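Local coordinates for DUF3863 domain-containing protein (Parabacteroides distasonis, PDB 3LM3), which is of unknown function but probably belongs with the glycoside hydrolases and deacetylases, and so may act on a carbohydrate substrate, at residues 319-322 / 323-326; 327-330 / 331-335; 14-17 / 18-22. One frame throughout, in Å; residues are numbered along the deposited sequence. Where two conformers were deposited one is given.

Interaction 1 of 3, residues 319-322 / 323-326; sequences FVTF and GEFG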
# COMPACT_ATOMS: atom_id res chain seq x y z
N PHE A 319 1.41 -16.05 2.76
CA PHE A 319 2.37 -15.04 2.35
C PHE A 319 2.59 -15.24 0.85
O PHE A 319 3.22 -16.21 0.43
CB PHE A 319 3.69 -15.16 3.12
CG PHE A 319 3.61 -14.64 4.55
CD1 PHE A 319 2.94 -15.33 5.56
CD2 PHE A 319 4.17 -13.42 4.87
CE1 PHE A 319 2.90 -14.80 6.87
CE2 PHE A 319 4.12 -12.91 6.16
CZ PHE A 319 3.47 -13.60 7.15
N VAL A 320 2.03 -14.31 0.08
CA VAL A 320 2.00 -14.42 -1.38
C VAL A 320 2.49 -13.13 -2.02
O VAL A 320 2.65 -12.11 -1.35
CB VAL A 320 0.58 -14.79 -1.90
CG1 VAL A 320 0.09 -16.08 -1.21
CG2 VAL A 320 -0.41 -13.67 -1.66
N THR A 321 2.75 -13.20 -3.32
CA THR A 321 3.22 -12.02 -4.03
C THR A 321 2.10 -10.99 -4.21
O THR A 321 0.91 -11.34 -4.16
CB THR A 321 3.84 -12.37 -5.39
OG1 THR A 321 2.78 -12.64 -6.32
CG2 THR A 321 4.79 -13.55 -5.31
N PHE A 322 2.47 -9.72 -4.39
CA PHE A 322 1.47 -8.68 -4.72
C PHE A 322 0.64 -9.10 -5.91
O PHE A 322 -0.57 -8.99 -5.90
CB PHE A 322 2.15 -7.31 -4.94
CG PHE A 322 2.30 -6.47 -3.68
CD1 PHE A 322 3.35 -6.69 -2.82
CD2 PHE A 322 1.39 -5.47 -3.38
CE1 PHE A 322 3.50 -5.92 -1.67
CE2 PHE A 322 1.53 -4.69 -2.23
CZ PHE A 322 2.59 -4.93 -1.37
N GLY A 323 1.31 -9.54 -6.98
CA GLY A 323 0.61 -9.92 -8.19
C GLY A 323 -0.34 -11.09 -7.98
O GLY A 323 -1.46 -11.10 -8.51
N GLU A 324 0.08 -12.10 -7.22
CA GLU A 324 -0.78 -13.29 -6.97
C GLU A 324 -2.03 -12.86 -6.23
O GLU A 324 -3.15 -13.29 -6.53
CB GLU A 324 -0.09 -14.32 -6.09
CG GLU A 324 0.82 -15.26 -6.72
CD GLU A 324 1.22 -16.23 -5.60
OE1 GLU A 324 2.13 -15.88 -4.84
OE2 GLU A 324 0.52 -17.24 -5.39
N PHE A 325 -1.86 -12.04 -5.20
CA PHE A 325 -2.99 -11.60 -4.41
C PHE A 325 -3.95 -10.78 -5.26
O PHE A 325 -5.16 -10.98 -5.21
CB PHE A 325 -2.55 -10.78 -3.18
CG PHE A 325 -3.72 -10.19 -2.45
CD1 PHE A 325 -4.59 -10.99 -1.72
CD2 PHE A 325 -4.01 -8.82 -2.57
CE1 PHE A 325 -5.74 -10.44 -1.14
CE2 PHE A 325 -5.13 -8.28 -2.02
CZ PHE A 325 -6.00 -9.07 -1.27
N GLY A 326 -3.43 -9.83 -6.04
CA GLY A 326 -4.30 -9.03 -6.90
C GLY A 326 -5.09 -9.89 -7.86
O GLY A 326 -6.26 -9.63 -8.11

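Interaction 2 of 3, residues 327-330 / 331-335; sequences ELWR and KQYKS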
# COMPACT_ATOMS: atom_id res chain seq x y z
N GLU A 327 -4.46 -10.93 -8.41
CA GLU A 327 -5.19 -11.81 -9.33
C GLU A 327 -6.18 -12.69 -8.59
O GLU A 327 -7.24 -12.96 -9.15
CB GLU A 327 -4.27 -12.64 -10.21
CG GLU A 327 -3.52 -11.80 -11.25
CD GLU A 327 -4.42 -11.23 -12.33
OE1 GLU A 327 -5.60 -11.64 -12.49
OE2 GLU A 327 -3.94 -10.34 -13.03
N LEU A 328 -5.91 -13.08 -7.33
CA LEU A 328 -6.95 -13.76 -6.55
C LEU A 328 -8.17 -12.86 -6.35
O LEU A 328 -9.31 -13.31 -6.47
CB LEU A 328 -6.42 -14.21 -5.17
CG LEU A 328 -5.54 -15.44 -5.17
CD1 LEU A 328 -4.85 -15.59 -3.81
CD2 LEU A 328 -6.34 -16.71 -5.56
N TRP A 329 -7.94 -11.58 -6.07
CA TRP A 329 -9.02 -10.64 -5.90
C TRP A 329 -9.82 -10.48 -7.20
O TRP A 329 -11.04 -10.57 -7.21
CB TRP A 329 -8.50 -9.30 -5.37
CG TRP A 329 -9.57 -8.34 -5.00
CD1 TRP A 329 -10.13 -8.15 -3.77
CD2 TRP A 329 -10.20 -7.38 -5.87
NE1 TRP A 329 -11.07 -7.17 -3.82
CE2 TRP A 329 -11.14 -6.68 -5.10
CE3 TRP A 329 -10.06 -7.07 -7.22
CZ2 TRP A 329 -11.94 -5.66 -5.64
CZ3 TRP A 329 -10.84 -6.06 -7.75
CH2 TRP A 329 -11.76 -5.36 -6.96
N ARG A 330 -9.11 -10.32 -8.30
CA ARG A 330 -9.70 -10.13 -9.63
C ARG A 330 -10.49 -11.35 -10.08
O ARG A 330 -11.45 -11.22 -10.85
CB ARG A 330 -8.55 -9.83 -10.61
CG ARG A 330 -8.95 -9.62 -12.05
CD ARG A 330 -7.79 -8.89 -12.79
NE ARG A 330 -8.08 -8.79 -14.23
CZ ARG A 330 -7.73 -9.67 -15.16
NH1 ARG A 330 -7.00 -10.74 -14.90
NH2 ARG A 330 -8.10 -9.45 -16.42
N LYS A 331 -10.11 -12.53 -9.62
CA LYS A 331 -10.87 -13.74 -9.93
C LYS A 331 -12.27 -13.72 -9.31
O LYS A 331 -13.22 -14.24 -9.92
CB LYS A 331 -10.08 -14.97 -9.47
CG LYS A 331 -10.70 -16.30 -9.82
CD LYS A 331 -9.65 -17.39 -9.90
CE LYS A 331 -9.03 -17.69 -8.54
NZ LYS A 331 -8.39 -19.05 -8.51
N GLN A 332 -12.38 -13.11 -8.14
CA GLN A 332 -13.63 -13.09 -7.38
C GLN A 332 -14.48 -11.85 -7.65
O GLN A 332 -15.71 -11.94 -7.73
CB GLN A 332 -13.31 -13.19 -5.88
CG GLN A 332 -14.51 -13.21 -4.96
CD GLN A 332 -15.34 -14.47 -5.11
OE1 GLN A 332 -14.84 -15.50 -5.54
NE2 GLN A 332 -16.61 -14.39 -4.74
N TYR A 333 -13.84 -10.70 -7.79
CA TYR A 333 -14.53 -9.42 -7.88
C TYR A 333 -14.34 -8.89 -9.29
O TYR A 333 -13.20 -8.66 -9.71
CB TYR A 333 -13.92 -8.42 -6.86
CG TYR A 333 -14.08 -8.85 -5.41
CD1 TYR A 333 -15.21 -8.50 -4.69
CD2 TYR A 333 -13.13 -9.63 -4.77
CE1 TYR A 333 -15.39 -8.92 -3.37
CE2 TYR A 333 -13.30 -10.06 -3.44
CZ TYR A 333 -14.44 -9.69 -2.77
OH TYR A 333 -14.62 -10.11 -1.46
N LYS A 334 -15.44 -8.69 -10.01
CA LYS A 334 -15.39 -8.33 -11.41
C LYS A 334 -15.76 -6.89 -11.72
O LYS A 334 -15.52 -6.41 -12.84
CB LYS A 334 -16.30 -9.26 -12.20
CG LYS A 334 -15.91 -10.75 -12.12
CD LYS A 334 -14.48 -10.96 -12.63
CE LYS A 334 -14.09 -12.40 -12.67
NZ LYS A 334 -12.67 -12.53 -13.07
N SER A 335 -16.37 -6.20 -10.76
CA SER A 335 -16.67 -4.76 -10.89
C SER A 335 -16.65 -4.19 -9.50
O SER A 335 -16.58 -4.92 -8.51
CB SER A 335 -18.02 -4.49 -11.54
OG SER A 335 -19.04 -4.61 -10.59

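Interaction 3 of 3, residues 14-17 / 18-22; sequences PLTI and EGNRF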
# COMPACT_ATOMS: atom_id res chain seq x y z
N PRO A 14 -3.07 -20.56 -2.13
CA PRO A 14 -4.48 -20.92 -2.13
C PRO A 14 -5.11 -20.57 -3.45
O PRO A 14 -4.58 -19.76 -4.21
CB PRO A 14 -5.05 -20.02 -1.04
CG PRO A 14 -4.26 -18.80 -1.16
CD PRO A 14 -2.90 -19.15 -1.73
N LEU A 15 -6.25 -21.18 -3.73
CA LEU A 15 -6.89 -20.99 -5.02
C LEU A 15 -7.97 -19.92 -4.95
O LEU A 15 -8.45 -19.48 -6.01
CB LEU A 15 -7.45 -22.33 -5.53
CG LEU A 15 -6.43 -23.43 -5.88
CD1 LEU A 15 -7.12 -24.60 -6.58
CD2 LEU A 15 -5.27 -22.91 -6.73
N THR A 16 -8.37 -19.49 -3.74
CA THR A 16 -9.41 -18.46 -3.63
C THR A 16 -9.14 -17.47 -2.50
O THR A 16 -8.58 -17.82 -1.47
CB THR A 16 -10.81 -19.07 -3.43
OG1 THR A 16 -11.80 -18.03 -3.36
CG2 THR A 16 -10.86 -19.90 -2.15
N ILE A 17 -9.56 -16.23 -2.73
CA ILE A 17 -9.46 -15.17 -1.73
C ILE A 17 -10.43 -15.37 -0.56
O ILE A 17 -10.10 -15.07 0.59
CB ILE A 17 -9.68 -13.79 -2.39
CG1 ILE A 17 -9.26 -12.66 -1.45
CG2 ILE A 17 -11.13 -13.65 -2.92
CD1 ILE A 17 -9.22 -11.30 -2.16
N GLU A 18 -11.59 -15.99 -0.82
CA GLU A 18 -12.62 -15.97 0.20
C GLU A 18 -12.26 -16.84 1.40
O GLU A 18 -11.80 -17.98 1.28
CB GLU A 18 -14.03 -16.28 -0.35
CG GLU A 18 -14.59 -15.17 -1.28
CD GLU A 18 -14.79 -13.82 -0.58
OE1 GLU A 18 -15.57 -13.78 0.42
OE2 GLU A 18 -14.17 -12.82 -1.01
N GLY A 19 -12.45 -16.24 2.57
CA GLY A 19 -12.19 -16.91 3.83
C GLY A 19 -10.76 -16.94 4.28
O GLY A 19 -10.46 -17.52 5.35
N ASN A 20 -9.87 -16.32 3.51
CA ASN A 20 -8.44 -16.44 3.73
C ASN A 20 -7.81 -15.13 4.18
O ASN A 20 -8.37 -14.04 3.98
CB ASN A 20 -7.77 -16.96 2.45
CG ASN A 20 -7.88 -18.45 2.27
OD1 ASN A 20 -7.62 -19.22 3.22
ND2 ASN A 20 -8.22 -18.88 1.06
N ARG A 21 -6.63 -15.26 4.78
CA ARG A 21 -5.80 -14.15 5.26
C ARG A 21 -4.52 -14.14 4.43
O ARG A 21 -3.93 -15.20 4.20
CB ARG A 21 -5.47 -14.36 6.74
CG ARG A 21 -6.66 -14.34 7.65
CD ARG A 21 -6.28 -14.72 9.06
NE ARG A 21 -7.40 -14.59 9.98
CZ ARG A 21 -8.35 -15.49 10.17
NH1 ARG A 21 -8.34 -16.63 9.51
NH2 ARG A 21 -9.32 -15.23 11.04
N PHE A 22 -4.13 -12.96 3.95
CA PHE A 22 -3.00 -12.80 3.06
C PHE A 22 -2.08 -11.70 3.54
O PHE A 22 -2.54 -10.65 3.98
CB PHE A 22 -3.46 -12.40 1.68
CG PHE A 22 -4.34 -13.43 1.03
CD1 PHE A 22 -3.78 -14.45 0.31
CD2 PHE A 22 -5.72 -13.39 1.18
CE1 PHE A 22 -4.60 -15.42 -0.27
CE2 PHE A 22 -6.54 -14.39 0.64
CZ PHE A 22 -5.95 -15.39 -0.12

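Interaction 1 of 3, residues 319-322 / 323-326
T321 and E324 cap the start of a helix by exchanging side-chain and backbone bonds, the reciprocal pattern that defines a capping box. T321, at the N-cap, accepts the amide of E324: T321 OG1 lies 2.9 Å from E324 N. The return bond comes from the carboxylate, and it can be traced atom by atom along E324. E324 CB sits 3.3 Å from T321 OG1. E324 CG stands anti to the carbonyl carbon and beside its own backbone N (chi1 -83°), which bends the chain back toward the residues preceding the helix and brings CG, too, to 3.3 Å from T321 OG1. E324 CD then passes 4.0 Å from V320 CB. At the tip, E324 OE1 takes the amide of T321 in an almost straight bond, 3.1 Å from T321 N with an N-H...O angle of 174°, the donor standing above the carboxylate plane. The other oxygen, OE2, forms a salt bridge with R71, so both carboxylate oxygens are engaged. Cut back to an alanine here, the side chain would probably leave the T321 amide without this acceptor and R71 without its charged mate. Helical bonding starts immediately: F325 N reaches T321 O at 3.0 Å, and G326 N bonds to F322 O. V320 CG2 meets F325 CB at 3.9 Å, joining strand to helix by an apolar contact. The box thus lies at the junction of strand 318-320 and helix 322-332, where V320 bonds backbone to backbone with V23 of the parallel strand 21-29, F325 stacks on W281 of strand 280-287, and the carboxylate of E105, on strand 105-108, accepts the amide of G323.

Interaction 2 of 3, residues 327-330 / 331-335
The backbone bond from K331 N to E327 O, 2.9 Å long, continues the helix, while W329 O accepts both Q332 N at 3.0 Å and Y333 N at 2.9 Å as the chain runs out of helical geometry at Y333. The bond from Y333 is nearly collinear with the carbonyl; that from Q332 arrives well above the carbonyl plane. W329 and Y333 carry the side-chain contact. With CG anti to the backbone N (chi1 -173°), the indole of W329 lies where Y333 can come down upon it. The tyrosine ring forms an offset stack with the five-membered ring, the centroids 4.2 Å apart and the planes inclined by 17°. Y333 CD2 is the ring atom nearest the indole nitrogen, 3.3 Å from W329 NE1. Behind it, Y333 CB stands over the six-membered ring, 3.6 Å from its centroid and 11° off the normal, a CH-pi contact. Both halves of the indole are therefore met on one face, while W329 O lies in the plane of the tyrosine ring at its edge. On another side of the helix, the guanidinium of R330 meets E327 edge-on: R330 NH1 bonds in plane to the syn lone pair of E327 OE1 at 2.9 Å, a salt bridge one turn long, and NH2 has a second acid partner in D211. K334 folds back to place its NZ 2.9 Å from R330 O, supplying a donor to a carbonyl in the last turn. The helix end lies against strand 213-216 through V213, which touches W329 and R330; Y193 and W339 meet the indole at steep angles, and W329 NE1 bonds to the hydroxyl of Y341, which begins the antiparallel strand 341-346.

Interaction 3 of 3, residues 14-17 / 18-22
The ring of F22 is met at its edge by P14, T16 and I17, all from the chain that turns back before it in a type II beta turn, I17 to N20. P14 CG is 3.5 Å from F22 CE1, near the ring plane. Two carbonyl oxygens also face the rim in plane: T16 O at 3.8 Å from F22 CZ, and I17 O at 3.6 Å from F22 CE2. The ring of F325, from helix 322-332, also meets F22, with the planes at about 50°. I17 adds an apolar touch, its CG1 3.8 Å from F22 CE2. The turn closes with N20 N donating to I17 O over 3.2 Å, and G19, at its third position, has the positive phi (82°) expected there in a type II turn. Beyond the turn the chain enters strand 21-29, where R21 pairs with H318 on one side and F22 with G280 and V282 on the other, so the turn leads directly into a strand of the parallel sheet. The side chain of N20 makes a second clasp across the turn: its amide nitrogen, ND2, lies 2.8 Å from T16 O, with the carbonyl oxygen only 6° out of the amide plane.

In the fold
From the N terminus, interaction 3 comes first, folding 14-17 back through a tight turn into strand 21-29. Interactions 1 and 2 follow some 300 residues later and in series: 319-326 turns from strand 318-320 into helix 322-332, and interaction 2 carries the chain out of its C-terminal end. None nests inside another or crosses it: interaction 3 closes a tight turn, 1 caps the start of the helix and 2 lies at its end. Space brings them together, since strands 21-29 and 318-320 are neighbours in the parallel sheet. F325 CE1 lies 3.7 Å from I17 CD1, tying 1 to 3, and L328 CD1 lies 3.6 Å from F22 CE1, tying 2 to 3. The N-terminal lead-in thus lies along helix 322-332.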